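Local coordinates for protein ABC transporter (PDB 4G68) that probably binds xylan-derived oligosaccharides outside the cell and hands them to an ABC transporter for uptake, as a solute-binding protein of a xylan-degrading thermophile, at residues C[57-62]-C[343-348]; C[237-242]-C[416-421]. One frame throughout, in Å; residues are numbered along the deposited sequence.

Contact 1: C[57-62]-C[343-348]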
ATOM      1  N   LYS C  57      -0.112 -17.734 -10.751  1.00 33.20           N
ATOM      2  CA  LYS C  57      -0.152 -19.179 -11.041  1.00 38.33           C
ATOM      3  C   LYS C  57       0.746 -19.544 -12.218  1.00 39.85           C
ATOM      4  O   LYS C  57       1.475 -20.562 -12.167  1.00 45.53           O
ATOM      5  CB  LYS C  57      -1.588 -19.681 -11.297  1.00 42.43           C
ATOM      6  CG  LYS C  57      -1.691 -21.207 -11.371  1.00 43.36           C
ATOM      7  CD  LYS C  57      -1.308 -21.811 -10.025  1.00 47.70           C
ATOM      8  CE  LYS C  57      -0.879 -23.272 -10.079  1.00 49.22           C
ATOM      9  NZ  LYS C  57      -1.585 -24.122 -11.089  1.00 53.06           N
ATOM     10  N   GLU C  58       0.679 -18.715 -13.272  1.00 36.54           N
ATOM     11  CA  GLU C  58       1.451 -18.903 -14.494  1.00 37.29           C
ATOM     12  C   GLU C  58       2.954 -18.813 -14.201  1.00 36.44           C
ATOM     13  O   GLU C  58       3.717 -19.666 -14.622  1.00 37.03           O
ATOM     14  CB  GLU C  58       1.055 -17.865 -15.558  1.00 39.53           C
ATOM     15  CG  GLU C  58      -0.395 -18.008 -16.049  1.00 41.37           C
ATOM     16  CD  GLU C  58      -0.792 -16.977 -17.106  1.00 46.03           C
ATOM     17  OE1 GLU C  58      -0.098 -15.945 -17.278  1.00 47.60           O
ATOM     18  OE2 GLU C  58      -1.815 -17.196 -17.781  1.00 47.73           O
ATOM     19  N   ILE C  59       3.360 -17.765 -13.496  1.00 31.02           N
ATOM     20  CA  ILE C  59       4.720 -17.610 -13.035  1.00 34.04           C
ATOM     21  C   ILE C  59       5.203 -18.858 -12.294  1.00 33.94           C
ATOM     22  O   ILE C  59       6.266 -19.381 -12.627  1.00 40.07           O
ATOM     23  CB  ILE C  59       4.900 -16.386 -12.108  1.00 32.50           C
ATOM     24  CG1 ILE C  59       4.675 -15.083 -12.873  1.00 30.57           C
ATOM     25  CG2 ILE C  59       6.314 -16.391 -11.547  1.00 31.78           C
ATOM     26  CD1 ILE C  59       4.469 -13.874 -11.985  1.00 33.06           C
ATOM     27  N   ILE C  60       4.443 -19.322 -11.304  1.00 40.12           N
ATOM     28  CA  ILE C  60       4.744 -20.587 -10.599  1.00 43.30           C
ATOM     29  C   ILE C  60       4.889 -21.730 -11.609  1.00 43.55           C
ATOM     30  O   ILE C  60       5.873 -22.480 -11.554  1.00 41.24           O
ATOM     31  CB  ILE C  60       3.644 -21.010  -9.574  1.00 46.56           C
ATOM     32  CG1 ILE C  60       3.249 -19.924  -8.542  1.00 45.57           C
ATOM     33  CG2 ILE C  60       3.986 -22.344  -8.912  1.00 45.00           C
ATOM     34  CD1 ILE C  60       4.324 -19.272  -7.734  1.00 48.59           C
ATOM     35  N   ASP C  61       3.927 -21.853 -12.525  1.00 43.20           N
ATOM     36  CA  ASP C  61       3.955 -22.959 -13.508  1.00 40.92           C
ATOM     37  C   ASP C  61       5.254 -22.943 -14.347  1.00 41.15           C
ATOM     38  O   ASP C  61       5.906 -23.997 -14.543  1.00 35.82           O
ATOM     39  CB  ASP C  61       2.694 -22.980 -14.391  1.00 44.69           C
ATOM     40  CG  ASP C  61       1.416 -23.266 -13.599  1.00 45.14           C
ATOM     41  OD1 ASP C  61       1.457 -23.571 -12.372  1.00 40.34           O
ATOM     42  OD2 ASP C  61       0.351 -23.155 -14.222  1.00 43.15           O
ATOM     43  N   GLN C  62       5.660 -21.757 -14.813  1.00 34.25           N
ATOM     44  CA  GLN C  62       6.888 -21.695 -15.582  1.00 39.99           C
ATOM     45  C   GLN C  62       8.106 -22.099 -14.733  1.00 38.35           C
ATOM     46  O   GLN C  62       9.024 -22.774 -15.222  1.00 40.70           O
ATOM     47  CB  GLN C  62       7.108 -20.329 -16.212  1.00 42.17           C
ATOM     48  CG  GLN C  62       8.234 -20.405 -17.237  1.00 49.33           C
ATOM     49  CD  GLN C  62       8.567 -19.086 -17.900  1.00 56.76           C
ATOM     50  OE1 GLN C  62       7.686 -18.400 -18.465  1.00 57.18           O
ATOM     51  NE2 GLN C  62       9.864 -18.730 -17.855  1.00 57.62           N
ATOM     52  N   ALA C 343      10.356 -12.864  -7.072  1.00 23.98           N
ATOM     53  CA  ALA C 343      10.370 -11.416  -6.854  1.00 24.31           C
ATOM     54  C   ALA C 343      10.453 -10.631  -8.162  1.00 24.82           C
ATOM     55  O   ALA C 343       9.588  -9.778  -8.421  1.00 22.89           O
ATOM     56  CB  ALA C 343      11.503 -11.032  -5.928  1.00 25.73           C
ATOM     57  N   LYS C 344      11.465 -10.947  -8.986  1.00 24.33           N
ATOM     58  CA  LYS C 344      11.573 -10.350 -10.322  1.00 25.37           C
ATOM     59  C   LYS C 344      10.292 -10.515 -11.150  1.00 24.19           C
ATOM     60  O   LYS C 344       9.827  -9.562 -11.763  1.00 26.61           O
ATOM     61  CB  LYS C 344      12.799 -10.906 -11.094  1.00 27.44           C
ATOM     62  CG  LYS C 344      12.820 -10.560 -12.584  1.00 24.43           C
ATOM     63  CD  LYS C 344      13.021  -9.065 -12.882  1.00 27.92           C
ATOM     64  CE  LYS C 344      12.893  -8.745 -14.380  1.00 28.83           C
ATOM     65  NZ  LYS C 344      13.160  -7.286 -14.649  1.00 21.59           N
ATOM     66  N   GLN C 345       9.734 -11.723 -11.188  1.00 26.12           N
ATOM     67  CA  GLN C 345       8.493 -11.955 -11.947  1.00 24.06           C
ATOM     68  C   GLN C 345       7.279 -11.174 -11.448  1.00 23.27           C
ATOM     69  O   GLN C 345       6.481 -10.710 -12.271  1.00 23.59           O
ATOM     70  CB  GLN C 345       8.155 -13.450 -12.054  1.00 26.79           C
ATOM     71  CG  GLN C 345       9.239 -14.288 -12.759  1.00 27.61           C
ATOM     72  CD  GLN C 345       9.524 -13.821 -14.178  1.00 31.04           C
ATOM     73  OE1 GLN C 345       8.645 -13.790 -15.034  1.00 35.45           O
ATOM     74  NE2 GLN C 345      10.757 -13.440 -14.424  1.00 37.89           N
ATOM     75  N   LEU C 346       7.101 -11.121 -10.125  1.00 21.52           N
ATOM     76  CA  LEU C 346       6.031 -10.340  -9.508  1.00 23.09           C
ATOM     77  C   LEU C 346       6.194  -8.863  -9.828  1.00 22.57           C
ATOM     78  O   LEU C 346       5.189  -8.208 -10.137  1.00 23.15           O
ATOM     79  CB  LEU C 346       5.999 -10.544  -7.983  1.00 24.37           C
ATOM     80  CG  LEU C 346       5.471 -11.903  -7.440  1.00 22.98           C
ATOM     81  CD1 LEU C 346       5.493 -11.881  -5.913  1.00 22.10           C
ATOM     82  CD2 LEU C 346       4.049 -12.139  -7.890  1.00 23.92           C
ATOM     83  N   SER C 347       7.448  -8.360  -9.750  1.00 20.33           N
ATOM     84  CA  SER C 347       7.745  -6.942 -10.050  1.00 22.15           C
ATOM     85  C   SER C 347       7.323  -6.591 -11.505  1.00 22.04           C
ATOM     86  O   SER C 347       6.672  -5.558 -11.750  1.00 23.61           O
ATOM     87  CB  SER C 347       9.233  -6.668  -9.842  1.00 23.81           C
ATOM     88  OG  SER C 347       9.569  -5.284 -10.138  1.00 22.57           O
ATOM     89  N   ASP C 348       7.723  -7.430 -12.479  1.00 20.83           N
ATOM     90  CA  ASP C 348       7.340  -7.194 -13.899  1.00 19.60           C
ATOM     91  C   ASP C 348       5.812  -7.348 -14.117  1.00 22.40           C
ATOM     92  O   ASP C 348       5.190  -6.574 -14.865  1.00 22.47           O
ATOM     93  CB  ASP C 348       8.002  -8.228 -14.795  1.00 20.60           C
ATOM     94  CG  ASP C 348       9.471  -7.997 -15.012  1.00 22.56           C
ATOM     95  OD1 ASP C 348      10.063  -7.059 -14.424  1.00 19.97           O
ATOM     96  OD2 ASP C 348      10.022  -8.786 -15.859  1.00 22.73           O
TER

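Contact 2: C[237-242]-C[416-421]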
ATOM      1  N   ASP C 237      -4.914  18.808  13.739  1.00 28.88           N
ATOM      2  CA  ASP C 237      -5.336  19.497  12.503  1.00 30.03           C
ATOM      3  C   ASP C 237      -5.591  18.550  11.341  1.00 28.60           C
ATOM      4  O   ASP C 237      -6.513  18.792  10.595  1.00 27.03           O
ATOM      5  CB  ASP C 237      -4.327  20.538  12.034  1.00 31.06           C
ATOM      6  CG  ASP C 237      -4.389  21.863  12.828  1.00 35.14           C
ATOM      7  OD1 ASP C 237      -5.328  22.102  13.651  1.00 32.14           O
ATOM      8  OD2 ASP C 237      -3.462  22.685  12.582  1.00 35.27           O
ATOM      9  N   ALA C 238      -4.764  17.498  11.177  1.00 30.64           N
ATOM     10  CA  ALA C 238      -5.095  16.426  10.204  1.00 24.77           C
ATOM     11  C   ALA C 238      -6.405  15.660  10.541  1.00 26.92           C
ATOM     12  O   ALA C 238      -7.218  15.358   9.654  1.00 25.31           O
ATOM     13  CB  ALA C 238      -3.920  15.457  10.011  1.00 26.49           C
ATOM     14  N   ALA C 239      -6.619  15.353  11.814  1.00 26.52           N
ATOM     15  CA  ALA C 239      -7.805  14.603  12.243  1.00 23.59           C
ATOM     16  C   ALA C 239      -9.019  15.501  11.982  1.00 27.41           C
ATOM     17  O   ALA C 239     -10.019  15.068  11.387  1.00 25.53           O
ATOM     18  CB  ALA C 239      -7.703  14.188  13.696  1.00 24.34           C
ATOM     19  N   GLN C 240      -8.900  16.765  12.369  1.00 29.94           N
ATOM     20  CA  GLN C 240      -9.953  17.732  12.073  1.00 32.72           C
ATOM     21  C   GLN C 240     -10.276  17.691  10.559  1.00 32.29           C
ATOM     22  O   GLN C 240     -11.431  17.524  10.184  1.00 34.31           O
ATOM     23  CB  GLN C 240      -9.575  19.148  12.532  1.00 34.08           C
ATOM     24  CG  GLN C 240     -10.676  20.190  12.308  1.00 35.85           C
ATOM     25  CD  GLN C 240     -11.986  19.758  12.908  1.00 38.97           C
ATOM     26  OE1 GLN C 240     -12.154  19.747  14.125  1.00 41.82           O
ATOM     27  NE2 GLN C 240     -12.918  19.365  12.054  1.00 43.41           N
ATOM     28  N   LYS C 241      -9.257  17.811   9.710  1.00 31.20           N
ATOM     29  CA  LYS C 241      -9.503  17.717   8.248  1.00 31.31           C
ATOM     30  C   LYS C 241     -10.101  16.414   7.702  1.00 28.91           C
ATOM     31  O   LYS C 241     -10.764  16.453   6.650  1.00 29.40           O
ATOM     32  CB  LYS C 241      -8.252  18.064   7.451  1.00 30.81           C
ATOM     33  CG  LYS C 241      -7.746  19.471   7.703  1.00 33.68           C
ATOM     34  CD  LYS C 241      -7.572  20.137   6.376  1.00 34.91           C
ATOM     35  CE  LYS C 241      -7.352  21.637   6.475  1.00 37.61           C
ATOM     36  NZ  LYS C 241      -5.960  21.960   6.878  1.00 33.03           N
ATOM     37  N   LEU C 242      -9.828  15.264   8.341  1.00 28.22           N
ATOM     38  CA  LEU C 242     -10.443  13.992   7.927  1.00 29.54           C
ATOM     39  C   LEU C 242     -11.976  14.062   8.197  1.00 27.75           C
ATOM     40  O   LEU C 242     -12.812  13.666   7.336  1.00 24.02           O
ATOM     41  CB  LEU C 242      -9.827  12.838   8.745  1.00 29.09           C
ATOM     42  CG  LEU C 242      -9.361  11.500   8.128  1.00 26.74           C
ATOM     43  CD1 LEU C 242      -9.841  10.352   9.027  1.00 25.55           C
ATOM     44  CD2 LEU C 242      -9.873  11.271   6.727  1.00 29.21           C
ATOM     45  N   ILE C 416     -14.757   9.867  18.295  1.00 31.86           N
ATOM     46  CA  ILE C 416     -13.740  10.610  18.984  1.00 35.96           C
ATOM     47  C   ILE C 416     -13.613  12.004  18.361  1.00 35.35           C
ATOM     48  O   ILE C 416     -13.918  12.186  17.179  1.00 37.77           O
ATOM     49  CB  ILE C 416     -12.402   9.798  18.973  1.00 35.37           C
ATOM     50  CG1 ILE C 416     -11.423  10.335  20.019  1.00 37.20           C
ATOM     51  CG2 ILE C 416     -11.792   9.676  17.572  1.00 30.13           C
ATOM     52  CD1 ILE C 416     -10.459   9.285  20.510  1.00 34.20           C
ATOM     53  N   THR C 417     -13.241  12.990  19.178  1.00 37.08           N
ATOM     54  CA  THR C 417     -12.791  14.312  18.705  1.00 33.03           C
ATOM     55  C   THR C 417     -11.318  14.254  18.262  1.00 30.02           C
ATOM     56  O   THR C 417     -10.578  13.358  18.706  1.00 26.43           O
ATOM     57  CB  THR C 417     -12.927  15.364  19.835  1.00 36.62           C
ATOM     58  OG1 THR C 417     -12.098  14.991  20.948  1.00 34.23           O
ATOM     59  CG2 THR C 417     -14.411  15.459  20.326  1.00 32.30           C
ATOM     60  N   PRO C 418     -10.871  15.221  17.409  1.00 33.31           N
ATOM     61  CA  PRO C 418      -9.430  15.353  17.052  1.00 32.78           C
ATOM     62  C   PRO C 418      -8.497  15.485  18.249  1.00 37.90           C
ATOM     63  O   PRO C 418      -7.414  14.926  18.242  1.00 43.89           O
ATOM     64  CB  PRO C 418      -9.393  16.658  16.267  1.00 32.77           C
ATOM     65  CG  PRO C 418     -10.741  16.746  15.629  1.00 33.64           C
ATOM     66  CD  PRO C 418     -11.705  16.174  16.639  1.00 29.16           C
ATOM     67  N   GLU C 419      -8.884  16.292  19.234  1.00 38.44           N
ATOM     68  CA  GLU C 419      -8.078  16.514  20.432  1.00 40.73           C
ATOM     69  C   GLU C 419      -7.979  15.231  21.262  1.00 41.35           C
ATOM     70  O   GLU C 419      -6.900  14.857  21.693  1.00 41.00           O
ATOM     71  CB  GLU C 419      -8.643  17.679  21.234  1.00 46.29           C
ATOM     72  CG  GLU C 419      -8.414  19.061  20.589  1.00 47.73           C
ATOM     73  CD  GLU C 419      -9.424  19.450  19.488  1.00 52.79           C
ATOM     74  OE1 GLU C 419     -10.540  18.865  19.414  1.00 48.46           O
ATOM     75  OE2 GLU C 419      -9.082  20.385  18.698  1.00 47.20           O
ATOM     76  N   GLU C 420      -9.091  14.521  21.430  1.00 46.32           N
ATOM     77  CA  GLU C 420      -9.066  13.226  22.107  1.00 46.61           C
ATOM     78  C   GLU C 420      -8.321  12.213  21.282  1.00 51.45           C
ATOM     79  O   GLU C 420      -7.650  11.328  21.831  1.00 61.28           O
ATOM     80  CB  GLU C 420     -10.469  12.727  22.451  1.00 51.02           C
ATOM     81  CG  GLU C 420     -10.924  13.174  23.840  1.00 51.94           C
ATOM     82  CD  GLU C 420      -9.975  12.663  24.922  1.00 57.68           C
ATOM     83  OE1 GLU C 420      -9.671  11.439  24.932  1.00 54.56           O
ATOM     84  OE2 GLU C 420      -9.509  13.479  25.759  1.00 64.69           O
ATOM     85  N   TYR C 421      -8.423  12.354  19.961  1.00 43.02           N
ATOM     86  CA  TYR C 421      -7.687  11.486  19.076  1.00 39.31           C
ATOM     87  C   TYR C 421      -6.207  11.558  19.358  1.00 31.76           C
ATOM     88  O   TYR C 421      -5.600  10.548  19.543  1.00 35.35           O
ATOM     89  CB  TYR C 421      -7.931  11.838  17.623  1.00 38.78           C
ATOM     90  CG  TYR C 421      -6.950  11.149  16.720  1.00 34.82           C
ATOM     91  CD1 TYR C 421      -7.080   9.795  16.422  1.00 31.77           C
ATOM     92  CD2 TYR C 421      -5.868  11.855  16.183  1.00 35.63           C
ATOM     93  CE1 TYR C 421      -6.173   9.155  15.591  1.00 31.50           C
ATOM     94  CE2 TYR C 421      -4.957  11.220  15.354  1.00 34.97           C
ATOM     95  CZ  TYR C 421      -5.116   9.880  15.077  1.00 31.45           C
ATOM     96  OH  TYR C 421      -4.190   9.294  14.277  1.00 34.83           O
TER
HETATM   97  O   HOH W   1     -11.162  19.669  16.623  1.00 17.66           O

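Contact 1: C[57-62]-C[343-348]
Helices 52-66 and 332-353 of the solute-binding protein fold meet where Ile59 of the first packs against Gln345 and Leu346 of the second. The closest approach is 3.5 Å, from Ile59 CG2 to Gln345 CB, and the same methyl lies 3.8 Å from Gln345 CG. The other branch of Ile59 works beside it: CG1 sits anti to the carbonyl carbon (chi1 -66°), and with chi2 extended it carries CD1 to 3.7 Å from Gln345 CB. The isoleucine therefore sets both branches on the first carbons of the glutamine, whose chain bends at chi2 (-59°) while the amide turns aside. In this periplasmic-binding-protein type of architecture, helix 52-66 links strand 40-45 to strand 71-76, which pair in parallel, so Ile59 lies in a beta-alpha-beta connection flanking the sheet. Deeper in, Ile59 CD1 approaches Leu346 CD2 at 4.5 Å, a looser apolar contact; Leu346 goes on to Phe47 and Phe150. With an alanine here both branches beyond CB are gone, which would probably leave Gln345 CB without its apolar cover and open a gap beside Leu346. The helix-to-helix touch gains a polar tie from the backbone, as Ile59 O is hydrogen-bonded to Tyr341 OH.

Contact 2: C[237-242]-C[416-421]
Ala239 presents its methyl to Pro418 and Tyr421, joining helix 233-248 to the first turn of helix 418-429, the last helix of this solute-binding protein. This buried side is apolar and close-packed. Ala239 CB lies 3.9 Å from Pro418 CB and the same distance from Tyr421 CD2, meeting the tyrosine ring obliquely. Because a methyl meets a small ring, the backbones come close: the CA atoms of Ala239 and Pro418 are 5.1 Å apart. Tyr421 has its CG anti to the backbone N (chi1 167°), which brings CD2 to Ala239; Leu411 and His404 of helix 398-412 and Tyr207 of helix 201-215 also touch the ring. The proline sits in the first turn of its helix, where its missing N-H costs no helical bond; just before it, Thr417 is the N-cap, its OG1 accepting from Glu420 N at 3.1 Å.

The outer edge, at the partly exposed Gln240, is polar and holds a water. Gln240 and Pro418 meet by their side chains, Gln240 OE1 standing 3.6 Å from Pro418 CG, a contact made possible by the bend of the glutamine chain at chi2 (53°). Gln240 NE2 is hydrogen-bonded to Asp244 OD1 one turn on, helping to fix the amide's rotation. A water lies between Gln240 OE1 (2.7 Å) and Glu419 OE1 (3.0 Å), placed to donate to either, though more acceptors than protons surround it.

In the fold
From the N terminus, the chain runs through strand 40-45 into helix 52-66, the first half of contact 1. It then passes helix 233-248, the first half of contact 2, before helix 332-353 returns to close contact 1 across 280 intervening residues. Contact 2 closes last, across 173 residues, when the chain reaches helix 418-429 near its C terminus. The two loops cross, because their segments alternate. Contact 1 ties a helix beside the N-terminal strands to the long helix 332-353; contact 2 fastens helix 418-429 to helix 233-248, where helices 201-215 and 398-412 also pack. They lie on opposite sides of the chain's centre, with their own centres about 43 Å apart.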